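Local coordinates for RNA pseudouridylate synthase domain-containing protein 1 (Homo sapiens, PDB 5VBB) that probably converts uridines in RNA to pseudouridine, at residues A[69-74]-A[203-208]; A[98-103]-A[226-231]; A[176-181]-A[191-196]. All coordinates share one frame; numbering follows the deposited sequence.

Contacts 1 and 3 border the presumed catalytic D67, with T70 and R177 beside it, while contact 2 packs behind, the side chain of A101 about 11 Å from that of D67. Along the chain come 69-74, 98-103, 176-181, 191-196, 203-208 and 226-231, so contacts 1 and 2 cross while contact 3 nests inside both loops. The centres of contacts 1 and 2 lie about 9 Å apart. Strand 96-104 of the large antiparallel sheet joins the three: M207 packs on L102 and F230, and Y99 meets L176 of helix 175-182. Contacts 1 and 3 also share a sulfate and touch through M206 and R177. Residues distant in sequence thus surround the presumed active site and brace the sheet behind it.

Contact 1: A[69-74]-A[203-208]; sequences STSGAL and PFRMML. With SO4 (sulfate ion), chain B.
Beside the presumed active site, just after D67, S69, T70 and S71 meet R205, M206 and L208. R205 reaches back to S71: NH2 donates to S71 OG over 2.7 Å, with the hydroxyl lying in the guanidinium plane, and NH1 adds a weak bond. R205 NE turns to the carbonyl of its own neighbour, 2.8 Å from M206 O and above the carbonyl plane, which fixes the rotation of the guanidinium. S71 OG is also bonded to H209 ND1. The backbones are joined by a weak bond, S71 N to L208 O at 3.4 Å, and by a water linking S69 O to M206 N. The methyl of M206 comes up against the loop, CE 3.3 Å from T70 OG1 and 3.6 Å from S69 CB; its CG stands anti to the backbone N (chi1 -174°), sending the chain along S69. L208 CD2 packs against T70 OG1, 3.7 Å away. S69 also holds a sulfate, probably from the crystallisation liquor, N to O4 at 2.9 Å and OG to O3 at 2.7 Å. Its position would be consistent with a site for an RNA phosphate, and the run from D67 to G72 matches the catalytic-aspartate motif of RluA-type synthases.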
loop_
_atom_site.group_PDB
_atom_site.type_symbol
_atom_site.label_atom_id
_atom_site.label_comp_id
_atom_site.label_asym_id
_atom_site.label_seq_id
_atom_site.Cartn_x
_atom_site.Cartn_y
_atom_site.Cartn_z
ATOM N N SER A 69 4.305 -8.564 -1.168
ATOM C CA SER A 69 3.220 -8.617 -2.143
ATOM C C SER A 69 2.679 -7.254 -2.574
ATOM O O SER A 69 1.963 -7.180 -3.576
ATOM C CB SER A 69 2.071 -9.467 -1.620
ATOM O OG SER A 69 2.530 -10.793 -1.411
ATOM N N THR A 70 3.071 -6.186 -1.920
ATOM C CA THR A 70 2.592 -4.859 -2.266
ATOM C C THR A 70 3.555 -4.170 -3.203
ATOM O O THR A 70 4.757 -4.268 -3.016
ATOM C CB THR A 70 2.381 -4.079 -0.943
ATOM O OG1 THR A 70 1.389 -4.792 -0.218
ATOM C CG2 THR A 70 1.935 -2.637 -1.145
ATOM N N SER A 71 3.023 -3.436 -4.207
ATOM C CA SER A 71 3.863 -2.622 -5.083
ATOM C C SER A 71 3.843 -1.153 -4.628
ATOM O O SER A 71 3.023 -0.749 -3.802
ATOM C CB SER A 71 3.362 -2.706 -6.525
ATOM O OG SER A 71 1.982 -2.383 -6.644
ATOM N N GLY A 72 4.730 -0.343 -5.173
ATOM C CA GLY A 72 4.669 1.088 -4.943
ATOM C C GLY A 72 5.810 1.817 -4.293
ATOM O O GLY A 72 6.937 1.306 -4.192
ATOM N N ALA A 73 5.477 3.066 -3.879
ATOM C CA ALA A 73 6.406 4.088 -3.375
ATOM C C ALA A 73 7.222 3.637 -2.167
ATOM O O ALA A 73 6.680 3.333 -1.118
ATOM C CB ALA A 73 5.656 5.353 -3.022
ATOM N N LEU A 74 8.525 3.571 -2.353
ATOM C CA LEU A 74 9.464 3.193 -1.323
ATOM C C LEU A 74 10.663 4.134 -1.402
ATOM O O LEU A 74 11.352 4.177 -2.418
ATOM C CB LEU A 74 9.859 1.751 -1.533
ATOM C CG LEU A 74 10.749 1.105 -0.480
ATOM C CD1 LEU A 74 10.199 1.257 0.895
ATOM C CD2 LEU A 74 10.882 -0.346 -0.772
ATOM N N PRO A 203 -5.668 -14.573 -9.052
ATOM C CA PRO A 203 -5.105 -13.349 -9.654
ATOM C C PRO A 203 -3.578 -13.391 -9.763
ATOM O O PRO A 203 -2.902 -14.111 -9.030
ATOM C CB PRO A 203 -5.605 -12.228 -8.716
ATOM C CG PRO A 203 -6.712 -12.816 -7.969
ATOM C CD PRO A 203 -6.311 -14.250 -7.769
ATOM N N PHE A 204 -3.039 -12.650 -10.731
ATOM C CA PHE A 204 -1.601 -12.684 -10.995
ATOM C C PHE A 204 -0.809 -12.011 -9.903
ATOM O O PHE A 204 0.400 -12.213 -9.835
ATOM C CB PHE A 204 -1.271 -12.053 -12.358
ATOM C CG PHE A 204 -1.115 -10.549 -12.387
ATOM C CD1 PHE A 204 -2.217 -9.721 -12.598
ATOM C CD2 PHE A 204 0.143 -9.968 -12.361
ATOM C CE1 PHE A 204 -2.052 -8.365 -12.825
ATOM C CE2 PHE A 204 0.301 -8.591 -12.516
ATOM C CZ PHE A 204 -0.798 -7.792 -12.747
ATOM N N ARG A 205 -1.469 -11.186 -9.061
ATOM C CA ARG A 205 -0.803 -10.454 -7.988
ATOM C C ARG A 205 -1.790 -10.049 -6.941
ATOM O O ARG A 205 -2.979 -10.200 -7.136
ATOM C CB ARG A 205 -0.182 -9.195 -8.568
ATOM C CG ARG A 205 -1.170 -8.180 -9.124
ATOM C CD ARG A 205 -0.511 -6.818 -9.306
ATOM N NE ARG A 205 -0.278 -6.224 -7.995
ATOM C CZ ARG A 205 0.274 -5.049 -7.772
ATOM N NH1 ARG A 205 0.671 -4.290 -8.786
ATOM N NH2 ARG A 205 0.436 -4.616 -6.531
ATOM N N MET A 206 -1.305 -9.501 -5.852
ATOM C CA MET A 206 -2.170 -8.930 -4.845
ATOM C C MET A 206 -2.404 -7.484 -5.251
ATOM O O MET A 206 -1.442 -6.777 -5.527
ATOM C CB MET A 206 -1.541 -8.992 -3.467
ATOM C CG MET A 206 -2.491 -8.540 -2.419
ATOM S SD MET A 206 -1.860 -8.730 -0.732
ATOM C CE MET A 206 -0.706 -7.344 -0.693
ATOM N N MET A 207 -3.663 -7.049 -5.307
ATOM C CA MET A 207 -4.012 -5.707 -5.789
ATOM C C MET A 207 -3.967 -4.612 -4.691
ATOM O O MET A 207 -4.973 -3.992 -4.375
ATOM C CB MET A 207 -5.404 -5.736 -6.442
ATOM C CG MET A 207 -5.577 -6.836 -7.486
ATOM S SD MET A 207 -4.386 -6.738 -8.851
ATOM C CE MET A 207 -4.744 -8.290 -9.700
ATOM N N LEU A 208 -2.773 -4.330 -4.189
ATOM C CA LEU A 208 -2.516 -3.270 -3.223
ATOM C C LEU A 208 -1.268 -2.586 -3.709
ATOM O O LEU A 208 -0.325 -3.273 -4.059
ATOM C CB LEU A 208 -2.357 -3.831 -1.787
ATOM C CG LEU A 208 -2.130 -2.803 -0.679
ATOM C CD1 LEU A 208 -3.338 -1.861 -0.549
ATOM C CD2 LEU A 208 -1.953 -3.487 0.663
HETATM S S SO4 B . 3.373 -10.661 2.144
HETATM O O1 SO4 B . 2.257 -10.706 3.100
HETATM O O2 SO4 B . 4.612 -10.904 2.894
HETATM O O3 SO4 B . 3.208 -11.646 1.095
HETATM O O4 SO4 B . 3.411 -9.359 1.488
HETATM O O HOH W 1 1.484 -9.185 -5.343
#

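Contact 2: A[98-103]-A[226-231]; sequences AYLALL and TPDPFL
F230 drives its ring toward strand 98-103, where L100 and L102 project on the same side and A101 points away, leaving a hollow over the backbone between the two leucines. The ring enters edge first. Its CE2 comes within 3.6 Å of L100 O, which lies near the ring plane, and the same CE2 approaches A101 CA to 4.0 Å. One rim of the hollow is the base of L100, whose CB sits 4.0 Å from F230 CD2. The other is L102, which slides past F230 in the opposite direction, L102 CG 4.1 Å from F230 CG. With its own CG anti to the carbonyl carbon (chi1 -54°), F230 swings its ring onto the strand.

A second bump, the CD1 methyl of L100, fits into the loop ahead of the phenylalanine. It crosses D228 at about a right angle, 3.4 Å from OD1, and also brushes the ring of P229. P229 in turn lies over a face of F230, with its CG 3.7 Å above the centre of that ring, so the proline backs the ring that enters the hollow. M207 adds to the packing on both F230 and L102, and L247 of helix 247-256 touches both L100 and D228.

Across the two segments there is no hydrogen bond. The loop is shaped from within by an Asx turn, F230 N donating to D228 OD1 at 3.0 Å from above the carboxylate plane, while the other oxygen, OD2, makes a salt bridge with K163, which also bonds F230 O. The chemistry thus implies a join made mainly by apolar fit; the D228 carboxylate, against which L100 CD1 rests, has its polar needs met by the turn and by K163 of strand 159-168.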
loop_
_atom_site.group_PDB
_atom_site.type_symbol
_atom_site.label_atom_id
_atom_site.label_comp_id
_atom_site.label_asym_id
_atom_site.label_seq_id
_atom_site.Cartn_x
_atom_site.Cartn_y
_atom_site.Cartn_z
ATOM N N ALA A 98 -0.864 7.137 0.939
ATOM C CA ALA A 98 -2.119 6.640 0.407
ATOM C C ALA A 98 -1.839 5.501 -0.550
ATOM O O ALA A 98 -0.759 5.411 -1.173
ATOM C CB ALA A 98 -2.942 7.739 -0.264
ATOM N N TYR A 99 -2.795 4.591 -0.632
ATOM C CA TYR A 99 -2.673 3.395 -1.440
ATOM C C TYR A 99 -3.869 3.260 -2.306
ATOM O O TYR A 99 -4.932 3.768 -1.966
ATOM C CB TYR A 99 -2.640 2.142 -0.541
ATOM C CG TYR A 99 -1.491 2.063 0.421
ATOM C CD1 TYR A 99 -1.379 2.960 1.480
ATOM C CD2 TYR A 99 -0.503 1.085 0.283
ATOM C CE1 TYR A 99 -0.286 2.933 2.335
ATOM C CE2 TYR A 99 0.571 1.018 1.171
ATOM C CZ TYR A 99 0.675 1.953 2.189
ATOM O OH TYR A 99 1.657 1.890 3.124
ATOM N N LEU A 100 -3.723 2.486 -3.375
ATOM C CA LEU A 100 -4.820 2.082 -4.227
ATOM C C LEU A 100 -4.986 0.604 -4.027
ATOM O O LEU A 100 -3.993 -0.100 -3.799
ATOM C CB LEU A 100 -4.501 2.332 -5.707
ATOM C CG LEU A 100 -4.355 3.775 -6.113
ATOM C CD1 LEU A 100 -3.833 3.885 -7.508
ATOM C CD2 LEU A 100 -5.675 4.538 -5.986
ATOM N N ALA A 101 -6.221 0.100 -4.224
ATOM C CA ALA A 101 -6.486 -1.324 -4.129
ATOM C C ALA A 101 -7.705 -1.710 -4.884
ATOM O O ALA A 101 -8.582 -0.875 -5.091
ATOM C CB ALA A 101 -6.660 -1.737 -2.672
ATOM N N LEU A 102 -7.771 -3.002 -5.286
ATOM C CA LEU A 102 -8.948 -3.604 -5.847
ATOM C C LEU A 102 -9.398 -4.561 -4.759
ATOM O O LEU A 102 -8.644 -5.433 -4.388
ATOM C CB LEU A 102 -8.704 -4.346 -7.132
ATOM C CG LEU A 102 -8.280 -3.505 -8.330
ATOM C CD1 LEU A 102 -7.931 -4.382 -9.505
ATOM C CD2 LEU A 102 -9.328 -2.526 -8.698
ATOM N N LEU A 103 -10.599 -4.346 -4.216
ATOM C CA LEU A 103 -11.144 -5.120 -3.120
ATOM C C LEU A 103 -12.327 -5.959 -3.580
ATOM O O LEU A 103 -13.084 -5.497 -4.427
ATOM C CB LEU A 103 -11.660 -4.151 -2.047
ATOM C CG LEU A 103 -10.671 -3.188 -1.409
ATOM C CD1 LEU A 103 -11.335 -2.499 -0.237
ATOM C CD2 LEU A 103 -9.417 -3.923 -0.948
ATOM N N THR A 226 2.820 7.985 -7.688
ATOM C CA THR A 226 3.207 7.062 -8.727
ATOM C C THR A 226 2.083 6.828 -9.738
ATOM O O THR A 226 0.910 7.086 -9.424
ATOM C CB THR A 226 3.529 5.657 -8.154
ATOM O OG1 THR A 226 2.294 5.001 -7.846
ATOM C CG2 THR A 226 4.455 5.672 -6.975
ATOM N N PRO A 227 2.406 6.207 -10.899
ATOM C CA PRO A 227 1.344 5.823 -11.833
ATOM C C PRO A 227 0.395 4.798 -11.213
ATOM O O PRO A 227 0.780 4.011 -10.345
ATOM C CB PRO A 227 2.104 5.170 -12.994
ATOM C CG PRO A 227 3.480 5.692 -12.905
ATOM C CD PRO A 227 3.733 5.829 -11.429
ATOM N N ASP A 228 -0.851 4.839 -11.643
ATOM C CA ASP A 228 -1.911 3.934 -11.175
ATOM C C ASP A 228 -1.817 2.615 -11.973
ATOM O O ASP A 228 -2.026 2.647 -13.183
ATOM C CB ASP A 228 -3.252 4.604 -11.417
ATOM C CG ASP A 228 -4.477 3.770 -11.137
ATOM O OD1 ASP A 228 -4.324 2.625 -10.646
ATOM O OD2 ASP A 228 -5.579 4.275 -11.358
ATOM N N PRO A 229 -1.548 1.454 -11.341
ATOM C CA PRO A 229 -1.443 0.207 -12.107
ATOM C C PRO A 229 -2.756 -0.514 -12.363
ATOM O O PRO A 229 -2.777 -1.474 -13.131
ATOM C CB PRO A 229 -0.569 -0.656 -11.191
ATOM C CG PRO A 229 -1.034 -0.264 -9.817
ATOM C CD PRO A 229 -1.281 1.213 -9.905
ATOM N N PHE A 230 -3.834 -0.112 -11.698
ATOM C CA PHE A 230 -5.120 -0.809 -11.763
ATOM C C PHE A 230 -6.007 -0.134 -12.764
ATOM O O PHE A 230 -7.029 0.432 -12.424
ATOM C CB PHE A 230 -5.737 -0.876 -10.359
ATOM C CG PHE A 230 -4.801 -1.488 -9.321
ATOM C CD1 PHE A 230 -4.055 -2.631 -9.609
ATOM C CD2 PHE A 230 -4.672 -0.925 -8.059
ATOM C CE1 PHE A 230 -3.174 -3.172 -8.656
ATOM C CE2 PHE A 230 -3.821 -1.486 -7.103
ATOM C CZ PHE A 230 -3.141 -2.645 -7.376
ATOM N N LEU A 231 -5.596 -0.235 -14.036
ATOM C CA LEU A 231 -6.304 0.355 -15.161
ATOM C C LEU A 231 -6.637 -0.711 -16.193
ATOM O O LEU A 231 -5.791 -1.554 -16.463
ATOM C CB LEU A 231 -5.409 1.385 -15.845
ATOM C CG LEU A 231 -5.047 2.628 -15.032
ATOM C CD1 LEU A 231 -3.996 3.450 -15.771
ATOM C CD2 LEU A 231 -6.274 3.478 -14.758
#

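Contact 3: A[176-181]-A[191-196]. With SO4 (sulfate ion), chain B.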
loop_
_atom_site.group_PDB
_atom_site.type_symbol
_atom_site.label_atom_id
_atom_site.label_comp_id
_atom_site.label_asym_id
_atom_site.label_seq_id
_atom_site.Cartn_x
_atom_site.Cartn_y
_atom_site.Cartn_z
ATOM N N LEU A 176 -3.858 -2.274 6.111
ATOM C CA LEU A 176 -4.842 -2.090 5.043
ATOM C C LEU A 176 -5.472 -3.418 4.681
ATOM O O LEU A 176 -6.681 -3.503 4.486
ATOM C CB LEU A 176 -4.141 -1.480 3.809
ATOM C CG LEU A 176 -3.429 -0.170 4.087
ATOM C CD1 LEU A 176 -2.658 0.280 2.902
ATOM C CD2 LEU A 176 -4.399 0.894 4.545
ATOM N N ARG A 177 -4.659 -4.470 4.652
ATOM C CA ARG A 177 -5.169 -5.784 4.302
ATOM C C ARG A 177 -6.069 -6.331 5.380
ATOM O O ARG A 177 -7.082 -6.963 5.079
ATOM C CB ARG A 177 -4.013 -6.748 4.068
ATOM C CG ARG A 177 -3.170 -6.375 2.858
ATOM C CD ARG A 177 -1.773 -6.922 2.998
ATOM N NE ARG A 177 -1.789 -8.367 2.762
ATOM C CZ ARG A 177 -0.719 -9.152 2.735
ATOM N NH1 ARG A 177 0.490 -8.653 2.964
ATOM N NH2 ARG A 177 -0.849 -10.445 2.494
ATOM N N VAL A 178 -5.711 -6.091 6.646
ATOM C CA VAL A 178 -6.533 -6.593 7.750
ATOM C C VAL A 178 -7.859 -5.832 7.823
ATOM O O VAL A 178 -8.920 -6.448 8.026
ATOM C CB VAL A 178 -5.747 -6.524 9.067
ATOM C CG1 VAL A 178 -6.650 -6.818 10.283
ATOM C CG2 VAL A 178 -4.564 -7.470 9.015
ATOM N N HIS A 179 -7.790 -4.500 7.722
ATOM C CA HIS A 179 -8.975 -3.655 7.799
ATOM C C HIS A 179 -9.978 -3.949 6.666
ATOM O O HIS A 179 -11.179 -3.996 6.927
ATOM C CB HIS A 179 -8.595 -2.181 7.801
ATOM C CG HIS A 179 -8.396 -1.564 9.166
ATOM N ND1 HIS A 179 -7.893 -0.297 9.295
ATOM C CD2 HIS A 179 -8.645 -2.059 10.406
ATOM C CE1 HIS A 179 -7.838 -0.056 10.602
ATOM N NE2 HIS A 179 -8.348 -1.075 11.297
ATOM N N CYS A 180 -9.504 -4.083 5.424
ATOM C CA CYS A 180 -10.413 -4.339 4.282
ATOM C C CYS A 180 -11.069 -5.731 4.393
ATOM O O CYS A 180 -12.282 -5.866 4.220
ATOM C CB CYS A 180 -9.643 -4.163 2.975
ATOM S SG CYS A 180 -9.182 -2.438 2.663
ATOM N N SER A 181 -10.286 -6.729 4.823
ATOM C CA SER A 181 -10.779 -8.082 5.069
ATOM C C SER A 181 -11.803 -8.086 6.205
ATOM O O SER A 181 -12.833 -8.758 6.096
ATOM C CB SER A 181 -9.614 -9.016 5.382
ATOM O OG SER A 181 -10.079 -10.315 5.705
ATOM N N LEU A 191 -3.252 -13.556 -0.473
ATOM C CA LEU A 191 -3.078 -14.958 -0.093
ATOM C C LEU A 191 -3.129 -15.198 1.399
ATOM O O LEU A 191 -3.319 -16.331 1.800
ATOM C CB LEU A 191 -1.753 -15.492 -0.649
ATOM C CG LEU A 191 -1.614 -15.454 -2.171
ATOM C CD1 LEU A 191 -0.225 -15.874 -2.593
ATOM C CD2 LEU A 191 -2.669 -16.311 -2.828
ATOM N N THR A 192 -2.973 -14.169 2.217
ATOM C CA THR A 192 -2.994 -14.299 3.680
ATOM C C THR A 192 -4.349 -13.924 4.268
ATOM O O THR A 192 -4.917 -14.699 5.042
ATOM C CB THR A 192 -1.878 -13.405 4.221
ATOM O OG1 THR A 192 -0.678 -13.848 3.621
ATOM C CG2 THR A 192 -1.724 -13.442 5.735
ATOM N N TYR A 193 -4.855 -12.730 3.937
ATOM C CA TYR A 193 -6.098 -12.222 4.555
ATOM C C TYR A 193 -7.369 -12.363 3.685
ATOM O O TYR A 193 -8.450 -11.988 4.137
ATOM C CB TYR A 193 -5.924 -10.768 4.959
ATOM C CG TYR A 193 -4.851 -10.628 6.001
ATOM C CD1 TYR A 193 -5.083 -10.999 7.320
ATOM C CD2 TYR A 193 -3.579 -10.203 5.660
ATOM C CE1 TYR A 193 -4.076 -10.942 8.276
ATOM C CE2 TYR A 193 -2.560 -10.138 6.607
ATOM C CZ TYR A 193 -2.823 -10.471 7.927
ATOM O OH TYR A 193 -1.816 -10.488 8.867
ATOM N N GLY A 194 -7.255 -12.984 2.512
ATOM C CA GLY A 194 -8.410 -13.241 1.662
ATOM C C GLY A 194 -9.184 -14.414 2.207
ATOM O O GLY A 194 -8.678 -15.162 3.048
ATOM N N GLU A 195 -10.389 -14.608 1.715
ATOM C CA GLU A 195 -11.226 -15.738 2.136
ATOM C C GLU A 195 -10.893 -16.955 1.305
ATOM O O GLU A 195 -10.423 -16.814 0.183
ATOM C CB GLU A 195 -12.722 -15.398 1.971
ATOM C CG GLU A 195 -13.208 -14.303 2.909
ATOM C CD GLU A 195 -13.322 -14.728 4.359
ATOM O OE1 GLU A 195 -14.346 -15.359 4.708
ATOM O OE2 GLU A 195 -12.389 -14.442 5.145
ATOM N N VAL A 196 -11.211 -18.143 1.808
ATOM C CA VAL A 196 -11.030 -19.401 1.055
ATOM C C VAL A 196 -11.911 -19.358 -0.216
ATOM O O VAL A 196 -11.432 -19.680 -1.296
ATOM C CB VAL A 196 -11.370 -20.628 1.937
ATOM C CG1 VAL A 196 -11.479 -21.909 1.101
ATOM C CG2 VAL A 196 -10.343 -20.799 3.059
HETATM S S SO4 B . 3.373 -10.661 2.144
HETATM O O1 SO4 B . 2.257 -10.706 3.100
HETATM O O2 SO4 B . 4.612 -10.904 2.894
HETATM O O3 SO4 B . 3.208 -11.646 1.095
HETATM O O4 SO4 B . 3.411 -9.359 1.488
HETATM O O HOH W 2 0.664 -13.067 1.307
#
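The ring of Y193 packs against one turn of helix 175-182, with V178 over one face and R177 at its edge. The ring and the R177 guanidinium are nearly perpendicular, their planes 86° apart: Y193 CE2 lies over a face of the guanidinium, while R177 NE meets the ring at its edge, 3.9 Å from CD2. The aliphatic part of the arginine joins in, CB to Y193 CD2 at 3.8 Å. V178 makes a CH-pi contact, its CG2 3.8 Å from the ring centroid and 21° off the normal. The opposite face carries CG2 of the adjacent T192, so the ring is sandwiched between two methyls. Its hydroxyl is anchored by H174 ND1 and M130 N.

S181 secures the backbone of the loop. Its chi1 of 176° turns OG away from the backbone N and toward the loop, where it donates to Y193 O over 2.8 Å, in the carbonyl plane. A leucine in place of Y193 would probably leave H174 and M130 without their hydroxyl partner and the R177 guanidinium with one face less supported.

R177 leads on to the sulfate, a probable crystallisation ion, R177 NH1 donating to SO4 O1 at 2.7 Å. NH2 adds a weak bond to the same oxygen. A water accepts from NH2 at 3.3 Å, donates to sulfate O3 and hydrogen-bonds T192 OG1. Salt bridges run from NH1 to D67 and from NH2 to D190. An arginine paired with the presumed catalytic aspartate is typical of the active site of RluA-type synthases.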